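Local structure of halogenase (Chondromyces crocatus, 3E1T) at residues L117-E122 / V128-E133. The protein is an FAD-dependent halogenase that probably chlorinates a precursor or intermediate in the biosynthesis of the myxobacterial natural product chondrochloren. Numbering follows the deposited sequence.
With FAD (flavin-adenine dinucleotide), chain C.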
ATOM      1  N   LEU A 117      -1.505  16.929  -1.452  1.00 42.08           N
ATOM      2  CA  LEU A 117      -0.133  16.552  -1.794  1.00 41.32           C
ATOM      3  C   LEU A 117       0.347  17.089  -3.142  1.00 40.55           C
ATOM      4  O   LEU A 117       1.519  17.451  -3.276  1.00 40.13           O
ATOM      5  CB  LEU A 117       0.037  15.018  -1.778  1.00 41.35           C
ATOM      6  CG  LEU A 117       0.006  14.235  -0.459  1.00 42.03           C
ATOM      7  CD1 LEU A 117       0.039  12.727  -0.737  1.00 41.52           C
ATOM      8  CD2 LEU A 117       1.138  14.618   0.475  1.00 41.98           C
ATOM      9  N   LEU A 118      -0.535  17.095  -4.142  1.00 40.19           N
ATOM     10  CA  LEU A 118      -0.140  17.512  -5.497  1.00 40.40           C
ATOM     11  C   LEU A 118       0.033  19.029  -5.565  1.00 40.85           C
ATOM     12  O   LEU A 118       0.946  19.524  -6.225  1.00 40.78           O
ATOM     13  CB  LEU A 118      -1.134  17.030  -6.565  1.00 40.00           C
ATOM     14  CG  LEU A 118      -0.644  17.032  -8.032  1.00 39.62           C
ATOM     15  CD1 LEU A 118       0.614  16.179  -8.258  1.00 38.91           C
ATOM     16  CD2 LEU A 118      -1.728  16.578  -8.967  1.00 40.05           C
ATOM     17  N   ARG A 119      -0.841  19.750  -4.866  1.00 41.32           N
ATOM     18  CA  ARG A 119      -0.712  21.202  -4.704  1.00 42.02           C
ATOM     19  C   ARG A 119       0.635  21.571  -4.070  1.00 42.17           C
ATOM     20  O   ARG A 119       1.268  22.549  -4.481  1.00 42.21           O
ATOM     21  CB  ARG A 119      -1.881  21.742  -3.876  1.00 42.04           C
ATOM     22  CG  ARG A 119      -3.084  22.247  -4.683  1.00 43.18           C
ATOM     23  CD  ARG A 119      -3.699  21.204  -5.609  1.00 44.41           C
ATOM     24  NE  ARG A 119      -2.959  21.065  -6.868  1.00 46.42           N
ATOM     25  CZ  ARG A 119      -3.356  20.330  -7.904  1.00 47.13           C
ATOM     26  NH1 ARG A 119      -4.497  19.656  -7.857  1.00 47.89           N
ATOM     27  NH2 ARG A 119      -2.612  20.273  -8.999  1.00 48.87           N
ATOM     28  N   ASN A 120       1.078  20.775  -3.095  1.00 42.37           N
ATOM     29  CA  ASN A 120       2.359  20.992  -2.417  1.00 42.62           C
ATOM     30  C   ASN A 120       3.532  20.780  -3.360  1.00 43.02           C
ATOM     31  O   ASN A 120       4.576  21.423  -3.207  1.00 42.98           O
ATOM     32  CB  ASN A 120       2.498  20.070  -1.201  1.00 43.04           C
ATOM     33  CG  ASN A 120       3.772  20.339  -0.388  1.00 43.72           C
ATOM     34  OD1 ASN A 120       4.028  21.467   0.029  1.00 43.83           O
ATOM     35  ND2 ASN A 120       4.560  19.289  -0.140  1.00 43.78           N
ATOM     36  N   SER A 121       3.359  19.863  -4.316  1.00 43.04           N
ATOM     37  CA  SER A 121       4.351  19.614  -5.369  1.00 43.45           C
ATOM     38  C   SER A 121       4.606  20.886  -6.175  1.00 43.75           C
ATOM     39  O   SER A 121       5.755  21.282  -6.372  1.00 43.26           O
ATOM     40  CB  SER A 121       3.883  18.499  -6.318  1.00 43.15           C
ATOM     41  OG  SER A 121       4.062  17.208  -5.756  1.00 43.71           O
ATOM     42  N   GLU A 122       3.519  21.499  -6.641  1.00 44.38           N
ATOM     43  CA  GLU A 122       3.580  22.737  -7.410  1.00 45.70           C
ATOM     44  C   GLU A 122       4.385  23.785  -6.666  1.00 46.32           C
ATOM     45  O   GLU A 122       5.400  24.267  -7.173  1.00 46.79           O
ATOM     46  CB  GLU A 122       2.174  23.249  -7.701  1.00 45.63           C
ATOM     47  CG  GLU A 122       1.414  22.352  -8.647  1.00 45.90           C
ATOM     48  CD  GLU A 122      -0.048  22.689  -8.742  1.00 47.54           C
ATOM     49  OE1 GLU A 122      -0.600  23.285  -7.784  1.00 48.62           O
ATOM     50  OE2 GLU A 122      -0.658  22.341  -9.778  1.00 47.91           O
ATOM     51  N   VAL A 128       3.521  20.381 -12.549  1.00 45.34           N
ATOM     52  CA  VAL A 128       2.492  19.337 -12.612  1.00 44.91           C
ATOM     53  C   VAL A 128       1.401  19.692 -13.615  1.00 45.11           C
ATOM     54  O   VAL A 128       0.967  20.840 -13.707  1.00 45.16           O
ATOM     55  CB  VAL A 128       1.915  18.897 -11.207  1.00 45.00           C
ATOM     56  CG1 VAL A 128       2.780  19.394 -10.064  1.00 43.73           C
ATOM     57  CG2 VAL A 128       0.457  19.309 -11.017  1.00 44.52           C
ATOM     58  N   ARG A 129       0.981  18.697 -14.382  1.00 45.08           N
ATOM     59  CA  ARG A 129      -0.016  18.900 -15.418  1.00 45.32           C
ATOM     60  C   ARG A 129      -1.047  17.787 -15.379  1.00 45.47           C
ATOM     61  O   ARG A 129      -0.735  16.631 -15.681  1.00 45.24           O
ATOM     62  CB  ARG A 129       0.666  18.997 -16.789  1.00 45.17           C
ATOM     63  CG  ARG A 129       1.268  20.374 -17.038  1.00 45.95           C
ATOM     64  CD  ARG A 129       2.638  20.307 -17.676  1.00 46.76           C
ATOM     65  NE  ARG A 129       2.554  20.108 -19.116  1.00 46.55           N
ATOM     66  CZ  ARG A 129       3.519  20.410 -19.982  1.00 46.36           C
ATOM     67  NH1 ARG A 129       4.670  20.941 -19.566  1.00 45.43           N
ATOM     68  NH2 ARG A 129       3.322  20.177 -21.271  1.00 46.64           N
ATOM     69  N   GLU A 130      -2.266  18.148 -14.977  1.00 45.76           N
ATOM     70  CA  GLU A 130      -3.387  17.217 -14.924  1.00 46.53           C
ATOM     71  C   GLU A 130      -3.969  17.028 -16.318  1.00 46.87           C
ATOM     72  O   GLU A 130      -3.538  17.695 -17.261  1.00 47.40           O
ATOM     73  CB  GLU A 130      -4.441  17.710 -13.929  1.00 46.48           C
ATOM     74  CG  GLU A 130      -3.969  17.662 -12.480  1.00 46.87           C
ATOM     75  CD  GLU A 130      -4.881  18.407 -11.515  1.00 47.38           C
ATOM     76  OE1 GLU A 130      -6.096  18.527 -11.773  1.00 49.05           O
ATOM     77  OE2 GLU A 130      -4.371  18.871 -10.476  1.00 49.50           O
ATOM     78  N   ARG A 131      -4.937  16.120 -16.444  1.00 46.83           N
ATOM     79  CA  ARG A 131      -5.542  15.742 -17.735  1.00 47.03           C
ATOM     80  C   ARG A 131      -4.537  15.271 -18.801  1.00 46.59           C
ATOM     81  O   ARG A 131      -4.829  15.309 -20.006  1.00 46.51           O
ATOM     82  CB  ARG A 131      -6.440  16.865 -18.294  1.00 47.37           C
ATOM     83  CG  ARG A 131      -7.725  17.139 -17.507  1.00 49.65           C
ATOM     84  CD  ARG A 131      -8.421  15.857 -17.032  1.00 53.36           C
ATOM     85  NE  ARG A 131      -8.852  14.991 -18.130  1.00 55.50           N
ATOM     86  CZ  ARG A 131     -10.119  14.798 -18.486  1.00 56.49           C
ATOM     87  NH1 ARG A 131     -11.103  15.407 -17.829  1.00 57.28           N
ATOM     88  NH2 ARG A 131     -10.403  13.988 -19.501  1.00 56.20           N
ATOM     89  N   HIS A 132      -3.367  14.823 -18.346  1.00 45.76           N
ATOM     90  CA  HIS A 132      -2.293  14.363 -19.218  1.00 45.19           C
ATOM     91  C   HIS A 132      -2.012  12.874 -18.986  1.00 44.68           C
ATOM     92  O   HIS A 132      -1.498  12.488 -17.922  1.00 44.18           O
ATOM     93  CB  HIS A 132      -1.022  15.181 -18.969  1.00 45.53           C
ATOM     94  CG  HIS A 132      -1.063  16.582 -19.514  1.00 47.40           C
ATOM     95  ND1 HIS A 132      -0.018  17.131 -20.228  1.00 48.76           N
ATOM     96  CD2 HIS A 132      -2.010  17.549 -19.434  1.00 48.64           C
ATOM     97  CE1 HIS A 132      -0.318  18.373 -20.564  1.00 49.01           C
ATOM     98  NE2 HIS A 132      -1.522  18.652 -20.095  1.00 49.41           N
ATOM     99  N   GLU A 133      -2.342  12.046 -19.978  1.00 43.79           N
ATOM    100  CA  GLU A 133      -2.135  10.597 -19.891  1.00 43.09           C
ATOM    101  C   GLU A 133      -0.890  10.122 -20.642  1.00 42.23           C
ATOM    102  O   GLU A 133      -0.807  10.256 -21.861  1.00 41.52           O
ATOM    103  CB  GLU A 133      -3.372   9.843 -20.392  1.00 43.16           C
ATOM    104  CG  GLU A 133      -3.224   8.327 -20.378  1.00 43.70           C
ATOM    105  CD  GLU A 133      -4.485   7.581 -20.790  1.00 44.58           C
ATOM    106  OE1 GLU A 133      -5.363   8.170 -21.462  1.00 45.58           O
ATOM    107  OE2 GLU A 133      -4.588   6.383 -20.450  1.00 46.14           O
TER
HETATM  108  PA  FAD C 600      -2.088   5.659  -6.952  1.00 27.39           P
HETATM  109  O1A FAD C 600      -2.625   6.203  -5.654  1.00 28.07           O
HETATM  110  O2A FAD C 600      -2.929   4.611  -7.594  1.00 26.90           O
HETATM  111  O5B FAD C 600      -1.952   6.905  -7.971  1.00 26.81           O
HETATM  112  C5B FAD C 600      -1.415   6.741  -9.274  1.00 28.95           C
HETATM  113  C4B FAD C 600      -1.844   7.919 -10.153  1.00 31.44           C
HETATM  114  O4B FAD C 600      -1.423   7.732 -11.489  1.00 31.30           O
HETATM  115  C3B FAD C 600      -3.362   8.052 -10.192  1.00 33.36           C
HETATM  116  O3B FAD C 600      -3.690   9.366  -9.798  1.00 36.68           O
HETATM  117  C2B FAD C 600      -3.745   7.827 -11.640  1.00 33.90           C
HETATM  118  O2B FAD C 600      -4.748   8.725 -12.022  1.00 31.82           O
HETATM  119  C1B FAD C 600      -2.448   8.112 -12.374  1.00 33.58           C
HETATM  120  N9A FAD C 600      -2.262   7.387 -13.643  1.00 35.59           N
HETATM  121  C8A FAD C 600      -2.615   6.101 -13.967  1.00 35.61           C
HETATM  122  N7A FAD C 600      -2.219   5.868 -15.240  1.00 36.82           N
HETATM  123  C5A FAD C 600      -1.608   6.976 -15.727  1.00 36.30           C
HETATM  124  C6A FAD C 600      -1.026   7.298 -16.963  1.00 35.67           C
HETATM  125  N6A FAD C 600      -1.106   6.470 -18.012  1.00 35.08           N
HETATM  126  N1A FAD C 600      -0.477   8.547 -17.134  1.00 34.72           N
HETATM  127  C2A FAD C 600      -0.520   9.486 -16.135  1.00 35.06           C
HETATM  128  N3A FAD C 600      -1.107   9.161 -14.931  1.00 35.80           N
HETATM  129  C4A FAD C 600      -1.633   7.932 -14.728  1.00 35.76           C
HETATM  130  N1  FAD C 600      -3.164   1.872   1.555  1.00 26.79           N
HETATM  131  C2  FAD C 600      -3.074   2.523   2.754  1.00 27.58           C
HETATM  132  O2  FAD C 600      -2.057   3.174   2.983  1.00 27.48           O
HETATM  133  N3  FAD C 600      -4.107   2.417   3.668  1.00 27.48           N
HETATM  134  C4  FAD C 600      -5.243   1.668   3.375  1.00 28.11           C
HETATM  135  O4  FAD C 600      -6.175   1.589   4.178  1.00 28.29           O
HETATM  136  C4X FAD C 600      -5.325   0.997   2.162  1.00 28.01           C
HETATM  137  N5  FAD C 600      -6.437   0.244   1.834  1.00 27.79           N
HETATM  138  C5X FAD C 600      -6.496  -0.404   0.615  1.00 27.53           C
HETATM  139  C6  FAD C 600      -7.611  -1.178   0.276  1.00 27.51           C
HETATM  140  C7  FAD C 600      -7.660  -1.834  -0.964  1.00 27.65           C
HETATM  141  C7M FAD C 600      -8.755  -2.832  -1.218  1.00 25.87           C
HETATM  142  C8  FAD C 600      -6.594  -1.723  -1.864  1.00 27.39           C
HETATM  143  C8M FAD C 600      -6.514  -2.571  -3.114  1.00 27.78           C
HETATM  144  C9  FAD C 600      -5.494  -0.943  -1.524  1.00 27.85           C
HETATM  145  C9A FAD C 600      -5.434  -0.285  -0.290  1.00 27.85           C
HETATM  146  N10 FAD C 600      -4.331   0.488   0.019  1.00 27.92           N
HETATM  147  C10 FAD C 600      -4.269   1.120   1.243  1.00 27.86           C
HETATM  148  C1' FAD C 600      -3.229   0.713  -1.003  1.00 28.31           C
HETATM  149  C2' FAD C 600      -3.267   2.090  -1.675  1.00 29.21           C
HETATM  150  O2' FAD C 600      -4.452   2.168  -2.440  1.00 28.68           O
HETATM  151  C3' FAD C 600      -2.059   2.282  -2.606  1.00 27.50           C
HETATM  152  O3' FAD C 600      -0.914   1.648  -2.079  1.00 28.41           O
HETATM  153  C4' FAD C 600      -1.653   3.736  -2.845  1.00 28.28           C
HETATM  154  O4' FAD C 600      -2.720   4.427  -3.456  1.00 27.62           O
HETATM  155  C5' FAD C 600      -0.432   3.775  -3.764  1.00 26.01           C
HETATM  156  O5' FAD C 600      -0.248   5.076  -4.250  1.00 27.86           O
HETATM  157  P   FAD C 600       0.459   5.345  -5.667  1.00 25.76           P
HETATM  158  O1P FAD C 600       0.980   6.766  -5.687  1.00 26.39           O
HETATM  159  O2P FAD C 600       1.584   4.383  -5.886  1.00 22.01           O
HETATM  160  O3P FAD C 600      -0.645   5.019  -6.760  1.00 23.76           O
HETATM  161  O   HOH W   1       0.649  22.955 -11.925  1.00 46.26           O
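Bends at chi2 (58°) and chi3 (-81°) fold Arg119, whose CB starts out pointing away from 128-133, back over its own helix, while Glu130, extended beyond CG, reaches in from the opposite direction. The two meet in an end-on salt bridge: NH1 and NH2 of Arg119 each lie 2.7 Å from Glu130 OE2, and sharing one acceptor leaves both bonds well short of straight. That oxygen lies almost in the guanidinium plane and is approached nearly along its C-O axis, although the carboxylate plane is turned 40° from that of the guanidinium. A glutamate suits this place because its other oxygen, OE1, takes the backbone N of Phe41. One turn on, Arg119 NH2 meets Glu122 OE2 at 2.9 Å from above the carboxylate plane, the oxygen tilted somewhat from the guanidinium plane; Arg119 NE to Glu122 OE1 is a weak bond. Arginine fits because its several N-H groups can serve Glu122 and Glu130 at once, while NH1 also pairs with Asp115 one turn earlier. Were this arginine an alanine, Glu130 and Glu122 would probably face each other without the cation between them, and the helix would lose its ionic tie to the residues after the strand. A water bridges Glu122 OE2 and Val128 O.

Beside the charges, Val128 CG1 packs on Glu122 CG at 3.6 Å and on Ser121 CB, while CG2 fits among Leu118, the Glu122 carboxylate and the end of Arg119. Leu118 CB sits over one face of the Arg119 guanidinium. Small Ser121 turns its hydroxyl to Ser24.

Beyond Glu130 the chain continues to His132 and Glu133 beside the FAD adenine. The contact joins helix 110-123 to strand 127-129, an edge of the parallel sheet, as in Rossmann-type FAD-binding folds; Leu118 also touches Leu35 of neighbouring strand 33-36 and Ser20 of helix 17-27.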